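Local coordinates for protein terminal oxygenase component of carbazole (Janthinobacterium sp., PDB 7BUG) that probably catalyses the angular dioxygenation of carbazole, as the iron-dependent terminal oxygenase, with a Rieske [2Fe-2S] cluster, of a multicomponent system, at residues L145-F153 against I264-V272; N170-G178 against Y286-H294. All coordinates share one frame; numbering follows the deposited sequence.

Interaction 1 of 2, residues L145-F153 against I264-V272; sequences LARDTPPNF and IWLPGVLKV. With MXE (2-methoxyethanol), chain N.
Pro150 and Pro151 both lie over one face of the Trp265 indole, and these CH-pi contacts form the centre of the interface. Pro150 CA sits 10° off the normal of the five-membered ring, 4.1 Å from its centroid, while Pro151 CD lies over the same face, 3.7 Å from the centroid of the six-membered ring. The indole is turned into this position with CG anti to the carbonyl carbon (chi1 -57°), and Ser263 OG accepts a hydrogen bond from NE1. An alanine in place of Trp265 is likely to leave both prolines without their aromatic floor and the Ser263 hydroxyl without its N-H partner.

Aliphatic packing continues beside the ring. Pro150 CG and Val269 CG2 point at each other at 3.5 Å, tighter than usual for two carbons, and Pro267, behind a cis peptide bond, crosses Asp148 at about a right angle, CD to CB 3.7 Å.

Polar links lie at the two ends. The extended Lys271 chain carries NZ to Pro151 O (2.9 Å), approaching from above the carbonyl plane. At the other end one water lies 2.7 Å from both Arg147 O and Leu266 O and bridges the two carbonyls. Arg147 NH2 forms a salt bridge to Asp148 OD2 (2.9 Å), and Ala146 N donates to O1 of 2-methoxyethanol (2.9 Å), which Gln127 also bonds.

In the ring-hydroxylase domain, the loop between strands 132-137 and 158-167 thus meets a classic beta bulge, Gly268 and Val269 facing Trp265, with Phe283 of strand 281-288 touching Pro150 and helix 360-372 packing on Leu266.

Interaction 2 of 2, residues N170-G178 against Y286-H294; sequences NWRLAVENG and YVPIDENTH
Trp171, Ala174 and Val175, on the first turns of helix 171-179, press against Tyr286, Pro288 and His294 of the antiparallel sheet in the catalytic domain, whose family belongs to the Bet v 1-like clan. Over the short segments 171-178 and 286-288, helix and strand run nearly antiparallel, at 167°, with their axes 7.7 Å apart at closest approach.

The tight part is apolar and aromatic. Pro288 CG stands over one face of the Trp171 indole, 3.8 Å from the centroid of its five-membered ring, and Arg172 CG covers the opposite face, so the ring is sandwiched. Ala174 CB fits between two rings: it touches Tyr286 CD1 at 3.5 Å and lies over the His294 face, 3.7 Å from the centroid. Val175 grips the same tyrosine through CA, above the ring, and through CG2, which reaches Tyr286 CD2 at 3.4 Å. Beyond it the Tyr286 hydroxyl, bonded to Glu284, meets Gly178 CA; a CB on Gly178 would clash with Tyr286 OH.

The looser side is the turn 290-293, where Asn292 is exposed and the links are polar. A water accepts from Trp171 N and donates to Asp290 O, bridging helix start and turn. Asp290 OD1 accepts from Asn292 N, making an Asx turn, and from Thr293 OG1 on the other face of its carboxylate.

Asn170 ties this turn to the helix as N-cap. With CG anti to the backbone N (chi1 -178°), its OD1 accepts hydrogen bonds from Arg172 N and Arg172 NE on opposite faces of the amide, while ND2 also serves Lys22 O and donates almost straight, at 174°, to Glu291 O, 2.9 Å away.

How the interactions relate
Interactions 1 and 2 share one antiparallel sheet, where strands 269-273 and 281-288 are neighbours. Gly268 O and Tyr286 N, 3.1 Å apart and probably hydrogen-bonded, join them directly. Packing adds to this: Leu270 CB meets Tyr286 OH, and the backbone Pro267 O meets Trp171 CZ3. Interaction 1 is mostly buried and sets a loop against the sheet, with proline on indole and a lysine closing one end. Interaction 2 sets a helix against it and grades from a buried aromatic layer to a turn joined by a water to the capped helix start. Gly178 lies about 5 Å from the iron(II) ion, the Lys271 side chain about 14 Å; the loop of interaction 1 instead touches 2-methoxyethanol.

Interaction 1 of 2, residues L145-F153 against I264-V272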
loop_
_atom_site.group_PDB
_atom_site.type_symbol
_atom_site.label_atom_id
_atom_site.label_comp_id
_atom_site.label_asym_id
_atom_site.label_seq_id
_atom_site.Cartn_x
_atom_site.Cartn_y
_atom_site.Cartn_z
ATOM N N LEU A 145 5.363 -36.188 -14.964
ATOM C CA LEU A 145 5.899 -35.445 -13.802
ATOM C C LEU A 145 7.419 -35.522 -13.795
ATOM O O LEU A 145 8.070 -34.495 -13.468
ATOM C CB LEU A 145 5.305 -36.044 -12.532
ATOM C CG LEU A 145 5.861 -35.451 -11.244
ATOM C CD1 LEU A 145 5.566 -33.952 -11.143
ATOM C CD2 LEU A 145 5.320 -36.156 -10.049
ATOM N N ALA A 146 8.047 -36.643 -14.169
ATOM C CA ALA A 146 9.522 -36.751 -14.223
ATOM C C ALA A 146 10.178 -35.601 -14.990
ATOM O O ALA A 146 11.322 -35.297 -14.670
ATOM C CB ALA A 146 9.935 -38.064 -14.856
ATOM N N ARG A 147 9.558 -35.034 -16.032
ATOM C CA ARG A 147 10.146 -33.937 -16.821
ATOM C C ARG A 147 10.532 -32.769 -15.897
ATOM O O ARG A 147 11.541 -32.096 -16.190
ATOM C CB ARG A 147 9.203 -33.427 -17.889
ATOM C CG ARG A 147 9.914 -32.559 -18.912
ATOM C CD ARG A 147 9.012 -31.662 -19.668
ATOM N NE ARG A 147 8.294 -30.709 -18.796
ATOM C CZ ARG A 147 7.285 -29.959 -19.208
ATOM N NH1 ARG A 147 6.958 -29.931 -20.505
ATOM N NH2 ARG A 147 6.634 -29.163 -18.375
ATOM N N ASP A 148 9.715 -32.540 -14.861
ATOM C CA ASP A 148 9.788 -31.307 -14.033
ATOM C C ASP A 148 10.254 -31.677 -12.638
ATOM O O ASP A 148 10.015 -30.882 -11.715
ATOM C CB ASP A 148 8.435 -30.601 -13.995
ATOM C CG ASP A 148 8.069 -29.910 -15.301
ATOM O OD1 ASP A 148 8.971 -29.647 -16.104
ATOM O OD2 ASP A 148 6.842 -29.705 -15.530
ATOM N N THR A 149 10.999 -32.763 -12.486
ATOM C CA THR A 149 11.524 -33.196 -11.174
ATOM C C THR A 149 12.971 -33.549 -11.394
ATOM O O THR A 149 13.365 -33.949 -12.496
ATOM C CB THR A 149 10.754 -34.361 -10.543
ATOM O OG1 THR A 149 10.741 -35.467 -11.449
ATOM C CG2 THR A 149 9.324 -34.034 -10.215
ATOM N N PRO A 150 13.836 -33.333 -10.396
ATOM C CA PRO A 150 15.244 -33.621 -10.598
ATOM C C PRO A 150 15.436 -35.121 -10.708
ATOM O O PRO A 150 14.636 -35.901 -10.185
ATOM C CB PRO A 150 15.906 -33.125 -9.297
ATOM C CG PRO A 150 14.913 -32.136 -8.780
ATOM C CD PRO A 150 13.540 -32.706 -9.098
ATOM N N PRO A 151 16.559 -35.554 -11.290
ATOM C CA PRO A 151 16.863 -36.988 -11.302
ATOM C C PRO A 151 16.877 -37.567 -9.869
ATOM O O PRO A 151 17.320 -36.889 -8.935
ATOM C CB PRO A 151 18.264 -37.064 -11.929
ATOM C CG PRO A 151 18.482 -35.751 -12.625
ATOM C CD PRO A 151 17.617 -34.740 -11.888
ATOM N N ASN A 152 16.377 -38.804 -9.742
ATOM C CA ASN A 152 16.341 -39.666 -8.520
ATOM C C ASN A 152 15.168 -39.301 -7.611
ATOM O O ASN A 152 14.874 -40.060 -6.722
ATOM C CB ASN A 152 17.700 -39.719 -7.792
ATOM C CG ASN A 152 18.809 -40.203 -8.720
ATOM O OD1 ASN A 152 19.546 -39.408 -9.288
ATOM N ND2 ASN A 152 18.843 -41.505 -8.989
ATOM N N PHE A 153 14.516 -38.138 -7.771
ATOM C CA PHE A 153 13.413 -37.760 -6.875
ATOM C C PHE A 153 12.320 -38.824 -6.898
ATOM O O PHE A 153 11.777 -39.148 -5.822
ATOM C CB PHE A 153 12.839 -36.406 -7.252
ATOM C CG PHE A 153 11.710 -35.960 -6.360
ATOM C CD1 PHE A 153 11.991 -35.449 -5.110
ATOM C CD2 PHE A 153 10.382 -36.091 -6.740
ATOM C CE1 PHE A 153 10.971 -35.053 -4.258
ATOM C CE2 PHE A 153 9.364 -35.721 -5.883
ATOM C CZ PHE A 153 9.672 -35.150 -4.657
ATOM N N ILE A 264 20.357 -27.345 -10.808
ATOM C CA ILE A 264 19.066 -26.638 -10.826
ATOM C C ILE A 264 18.306 -27.098 -12.071
ATOM O O ILE A 264 18.908 -27.258 -13.150
ATOM C CB ILE A 264 19.270 -25.116 -10.773
ATOM C CG1 ILE A 264 17.935 -24.401 -10.557
ATOM C CG2 ILE A 264 19.992 -24.623 -12.040
ATOM C CD1 ILE A 264 17.343 -24.543 -9.153
ATOM N N TRP A 265 17.009 -27.283 -11.926
ATOM C CA TRP A 265 16.143 -27.843 -13.005
ATOM C C TRP A 265 14.946 -26.930 -13.202
ATOM O O TRP A 265 14.374 -26.482 -12.189
ATOM C CB TRP A 265 15.697 -29.248 -12.590
ATOM C CG TRP A 265 16.866 -30.141 -12.321
ATOM C CD1 TRP A 265 17.560 -30.258 -11.157
ATOM C CD2 TRP A 265 17.571 -30.946 -13.290
ATOM N NE1 TRP A 265 18.624 -31.117 -11.302
ATOM C CE2 TRP A 265 18.655 -31.548 -12.610
ATOM C CE3 TRP A 265 17.381 -31.211 -14.658
ATOM C CZ2 TRP A 265 19.549 -32.409 -13.249
ATOM C CZ3 TRP A 265 18.286 -32.034 -15.288
ATOM C CH2 TRP A 265 19.341 -32.626 -14.591
ATOM N N LEU A 266 14.512 -26.759 -14.450
ATOM C CA LEU A 266 13.149 -26.235 -14.693
ATOM C C LEU A 266 12.140 -27.160 -14.029
ATOM O O LEU A 266 12.256 -28.380 -14.106
ATOM C CB LEU A 266 12.877 -26.054 -16.186
ATOM C CG LEU A 266 13.489 -24.805 -16.816
ATOM C CD1 LEU A 266 13.472 -24.962 -18.334
ATOM C CD2 LEU A 266 12.732 -23.542 -16.422
ATOM N N PRO A 267 11.044 -26.608 -13.460
ATOM C CA PRO A 267 10.759 -25.163 -13.494
ATOM C C PRO A 267 11.411 -24.271 -12.412
ATOM O O PRO A 267 11.208 -23.054 -12.419
ATOM C CB PRO A 267 9.236 -25.118 -13.261
ATOM C CG PRO A 267 9.008 -26.317 -12.330
ATOM C CD PRO A 267 9.943 -27.374 -12.859
ATOM N N GLY A 268 12.162 -24.866 -11.513
ATOM C CA GLY A 268 12.845 -24.119 -10.443
ATOM C C GLY A 268 13.002 -24.997 -9.220
ATOM O O GLY A 268 12.368 -24.757 -8.152
ATOM N N VAL A 269 13.843 -26.016 -9.347
ATOM C CA VAL A 269 14.046 -27.007 -8.278
ATOM C C VAL A 269 15.527 -27.356 -8.258
ATOM O O VAL A 269 16.130 -27.694 -9.309
ATOM C CB VAL A 269 13.151 -28.255 -8.373
ATOM C CG1 VAL A 269 13.169 -28.883 -9.734
ATOM C CG2 VAL A 269 13.539 -29.284 -7.358
ATOM N N LEU A 270 16.096 -27.245 -7.066
ATOM C CA LEU A 270 17.519 -27.511 -6.783
ATOM C C LEU A 270 17.660 -28.929 -6.229
ATOM O O LEU A 270 16.875 -29.375 -5.364
ATOM C CB LEU A 270 18.004 -26.491 -5.751
ATOM C CG LEU A 270 19.500 -26.499 -5.420
ATOM C CD1 LEU A 270 20.296 -25.809 -6.520
ATOM C CD2 LEU A 270 19.769 -25.823 -4.084
ATOM N N LYS A 271 18.713 -29.615 -6.671
ATOM C CA LYS A 271 19.153 -30.906 -6.117
ATOM C C LYS A 271 20.577 -30.760 -5.605
ATOM O O LYS A 271 21.454 -30.314 -6.358
ATOM C CB LYS A 271 19.070 -31.983 -7.190
ATOM C CG LYS A 271 19.569 -33.337 -6.707
ATOM C CD LYS A 271 19.515 -34.402 -7.768
ATOM C CE LYS A 271 20.226 -35.658 -7.348
ATOM N NZ LYS A 271 20.136 -36.711 -8.382
ATOM N N VAL A 272 20.765 -31.138 -4.346
ATOM C CA VAL A 272 22.117 -31.117 -3.727
ATOM C C VAL A 272 22.393 -32.504 -3.168
ATOM O O VAL A 272 21.615 -32.996 -2.337
ATOM C CB VAL A 272 22.230 -30.069 -2.615
ATOM C CG1 VAL A 272 23.656 -30.025 -2.053
ATOM C CG2 VAL A 272 21.756 -28.700 -3.043
HETATM O O1 MXE N . 6.862 -39.234 -14.490
HETATM C C1 MXE N . 5.756 -40.108 -14.360
HETATM C C2 MXE N . 4.563 -39.723 -15.216
HETATM O O2 MXE N . 3.617 -39.075 -14.370
HETATM C C3 MXE N . 2.974 -37.891 -14.681
HETATM O O HOH W 1 13.135 -29.881 -16.120
#

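Interaction 2 of 2, residues N170-G178 against Y286-H294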
loop_
_atom_site.group_PDB
_atom_site.type_symbol
_atom_site.label_atom_id
_atom_site.label_comp_id
_atom_site.label_asym_id
_atom_site.label_seq_id
_atom_site.Cartn_x
_atom_site.Cartn_y
_atom_site.Cartn_z
ATOM N N ASN A 170 10.324 -12.771 -4.625
ATOM C CA ASN A 170 10.073 -13.388 -5.944
ATOM C C ASN A 170 10.804 -14.728 -6.002
ATOM O O ASN A 170 11.932 -14.869 -5.497
ATOM C CB ASN A 170 10.520 -12.438 -7.055
ATOM C CG ASN A 170 10.265 -12.955 -8.440
ATOM O OD1 ASN A 170 11.124 -13.611 -9.032
ATOM N ND2 ASN A 170 9.050 -12.739 -8.882
ATOM N N TRP A 171 10.230 -15.685 -6.720
ATOM C CA TRP A 171 10.769 -17.039 -6.861
ATOM C C TRP A 171 12.181 -17.020 -7.441
ATOM O O TRP A 171 12.942 -17.919 -7.104
ATOM C CB TRP A 171 9.818 -17.927 -7.725
ATOM C CG TRP A 171 9.790 -17.547 -9.178
ATOM C CD1 TRP A 171 9.164 -16.503 -9.777
ATOM C CD2 TRP A 171 10.475 -18.245 -10.231
ATOM N NE1 TRP A 171 9.415 -16.506 -11.142
ATOM C CE2 TRP A 171 10.211 -17.570 -11.436
ATOM C CE3 TRP A 171 11.264 -19.389 -10.230
ATOM C CZ2 TRP A 171 10.714 -18.031 -12.668
ATOM C CZ3 TRP A 171 11.801 -19.822 -11.423
ATOM C CH2 TRP A 171 11.519 -19.144 -12.616
ATOM N N ARG A 172 12.496 -16.135 -8.373
ATOM C CA ARG A 172 13.826 -16.178 -9.029
ATOM C C ARG A 172 14.939 -15.802 -8.053
ATOM O O ARG A 172 16.063 -16.328 -8.170
ATOM C CB ARG A 172 13.808 -15.223 -10.208
ATOM C CG ARG A 172 12.842 -15.729 -11.277
ATOM C CD ARG A 172 12.577 -14.657 -12.324
ATOM N NE ARG A 172 11.981 -13.456 -11.747
ATOM C CZ ARG A 172 11.722 -12.345 -12.377
ATOM N NH1 ARG A 172 12.007 -12.231 -13.671
ATOM N NH2 ARG A 172 11.224 -11.324 -11.722
ATOM N N LEU A 173 14.634 -14.918 -7.121
ATOM C CA LEU A 173 15.673 -14.556 -6.110
ATOM C C LEU A 173 15.980 -15.795 -5.258
ATOM O O LEU A 173 17.126 -16.037 -4.936
ATOM C CB LEU A 173 15.125 -13.391 -5.281
ATOM C CG LEU A 173 14.820 -12.118 -6.066
ATOM C CD1 LEU A 173 14.323 -11.019 -5.120
ATOM C CD2 LEU A 173 16.027 -11.680 -6.879
ATOM N N ALA A 174 14.980 -16.645 -5.008
ATOM C CA ALA A 174 15.123 -17.901 -4.264
ATOM C C ALA A 174 15.945 -18.921 -5.073
ATOM O O ALA A 174 16.890 -19.534 -4.564
ATOM C CB ALA A 174 13.740 -18.452 -3.946
ATOM N N VAL A 175 15.606 -19.095 -6.369
ATOM C CA VAL A 175 16.340 -20.042 -7.237
ATOM C C VAL A 175 17.808 -19.650 -7.264
ATOM O O VAL A 175 18.697 -20.525 -7.119
ATOM C CB VAL A 175 15.790 -20.038 -8.668
ATOM C CG1 VAL A 175 16.688 -20.864 -9.585
ATOM C CG2 VAL A 175 14.390 -20.608 -8.691
ATOM N N GLU A 176 18.079 -18.361 -7.459
ATOM C CA GLU A 176 19.472 -17.905 -7.673
ATOM C C GLU A 176 20.239 -18.066 -6.377
ATOM O O GLU A 176 21.368 -18.575 -6.459
ATOM C CB GLU A 176 19.504 -16.518 -8.268
ATOM C CG GLU A 176 18.911 -16.525 -9.652
ATOM C CD GLU A 176 19.086 -15.231 -10.421
ATOM O OE1 GLU A 176 19.883 -14.315 -9.942
ATOM O OE2 GLU A 176 18.495 -15.113 -11.495
ATOM N N ASN A 177 19.613 -17.750 -5.254
ATOM C CA ASN A 177 20.219 -17.960 -3.916
ATOM C C ASN A 177 20.550 -19.449 -3.742
ATOM O O ASN A 177 21.614 -19.758 -3.186
ATOM C CB ASN A 177 19.284 -17.473 -2.831
ATOM C CG ASN A 177 19.634 -18.009 -1.453
ATOM O OD1 ASN A 177 20.647 -17.613 -0.898
ATOM N ND2 ASN A 177 18.723 -18.791 -0.888
ATOM N N GLY A 178 19.659 -20.332 -4.165
ATOM C CA GLY A 178 19.906 -21.769 -4.030
ATOM C C GLY A 178 21.110 -22.227 -4.847
ATOM O O GLY A 178 21.914 -23.088 -4.364
ATOM N N TYR A 286 11.226 -23.622 -5.455
ATOM C CA TYR A 286 10.879 -22.216 -5.236
ATOM C C TYR A 286 9.689 -21.912 -6.128
ATOM O O TYR A 286 9.851 -21.544 -7.316
ATOM C CB TYR A 286 12.089 -21.354 -5.513
ATOM C CG TYR A 286 13.393 -21.955 -5.070
ATOM C CD1 TYR A 286 13.824 -21.900 -3.741
ATOM C CD2 TYR A 286 14.169 -22.658 -5.971
ATOM C CE1 TYR A 286 15.037 -22.460 -3.372
ATOM C CE2 TYR A 286 15.370 -23.237 -5.602
ATOM C CZ TYR A 286 15.811 -23.139 -4.297
ATOM O OH TYR A 286 17.038 -23.755 -4.063
ATOM N N VAL A 287 8.525 -22.098 -5.569
ATOM C CA VAL A 287 7.280 -22.119 -6.378
ATOM C C VAL A 287 6.659 -20.728 -6.389
ATOM O O VAL A 287 6.270 -20.195 -5.335
ATOM C CB VAL A 287 6.309 -23.154 -5.813
ATOM C CG1 VAL A 287 5.043 -23.180 -6.636
ATOM C CG2 VAL A 287 6.977 -24.511 -5.744
ATOM N N PRO A 288 6.423 -20.140 -7.577
ATOM C CA PRO A 288 5.858 -18.807 -7.643
ATOM C C PRO A 288 4.402 -18.799 -7.176
ATOM O O PRO A 288 3.542 -19.566 -7.675
ATOM C CB PRO A 288 5.908 -18.411 -9.138
ATOM C CG PRO A 288 6.767 -19.454 -9.770
ATOM C CD PRO A 288 6.670 -20.687 -8.903
ATOM N N ILE A 289 4.133 -17.941 -6.194
ATOM C CA ILE A 289 2.763 -17.674 -5.677
ATOM C C ILE A 289 2.210 -16.446 -6.368
ATOM O O ILE A 289 1.102 -16.496 -6.924
ATOM C CB ILE A 289 2.740 -17.547 -4.135
ATOM C CG1 ILE A 289 3.031 -18.900 -3.503
ATOM C CG2 ILE A 289 1.439 -16.962 -3.639
ATOM C CD1 ILE A 289 3.265 -18.852 -2.027
ATOM N N ASP A 290 2.987 -15.370 -6.364
ATOM C CA ASP A 290 2.649 -14.127 -7.097
ATOM C C ASP A 290 3.992 -13.429 -7.333
ATOM O O ASP A 290 5.009 -14.046 -7.102
ATOM C CB ASP A 290 1.615 -13.296 -6.339
ATOM C CG ASP A 290 2.057 -12.759 -4.994
ATOM O OD1 ASP A 290 3.269 -12.731 -4.710
ATOM O OD2 ASP A 290 1.141 -12.335 -4.200
ATOM N N GLU A 291 3.998 -12.181 -7.789
ATOM C CA GLU A 291 5.249 -11.510 -8.194
ATOM C C GLU A 291 6.170 -11.381 -6.998
ATOM O O GLU A 291 7.334 -11.198 -7.186
ATOM C CB GLU A 291 4.876 -10.151 -8.778
ATOM C CG GLU A 291 3.952 -10.283 -9.976
ATOM C CD GLU A 291 2.422 -10.229 -9.796
ATOM O OE1 GLU A 291 1.762 -9.853 -10.831
ATOM O OE2 GLU A 291 1.853 -10.546 -8.682
ATOM N N ASN A 292 5.624 -11.401 -5.786
ATOM C CA ASN A 292 6.353 -11.020 -4.549
ATOM C C ASN A 292 6.624 -12.207 -3.612
ATOM O O ASN A 292 7.242 -11.990 -2.562
ATOM C CB ASN A 292 5.492 -10.021 -3.766
ATOM C CG ASN A 292 5.112 -8.807 -4.570
ATOM O OD1 ASN A 292 5.942 -8.251 -5.289
ATOM N ND2 ASN A 292 3.822 -8.491 -4.559
ATOM N N THR A 293 6.133 -13.422 -3.904
ATOM C CA THR A 293 5.979 -14.492 -2.893
ATOM C C THR A 293 6.258 -15.858 -3.555
ATOM O O THR A 293 5.932 -16.041 -4.718
ATOM C CB THR A 293 4.546 -14.472 -2.324
ATOM O OG1 THR A 293 4.114 -13.105 -2.195
ATOM C CG2 THR A 293 4.512 -15.166 -0.987
ATOM N N HIS A 294 6.833 -16.776 -2.814
ATOM C CA HIS A 294 7.057 -18.163 -3.273
ATOM C C HIS A 294 6.729 -19.121 -2.147
ATOM O O HIS A 294 6.889 -18.810 -0.957
ATOM C CB HIS A 294 8.433 -18.405 -3.874
ATOM C CG HIS A 294 9.581 -18.294 -2.940
ATOM N ND1 HIS A 294 10.118 -17.033 -2.596
ATOM C CD2 HIS A 294 10.360 -19.216 -2.340
ATOM C CE1 HIS A 294 11.121 -17.232 -1.776
ATOM N NE2 HIS A 294 11.307 -18.518 -1.586
HETATM O O HOH W 2 7.355 -15.435 -7.046
#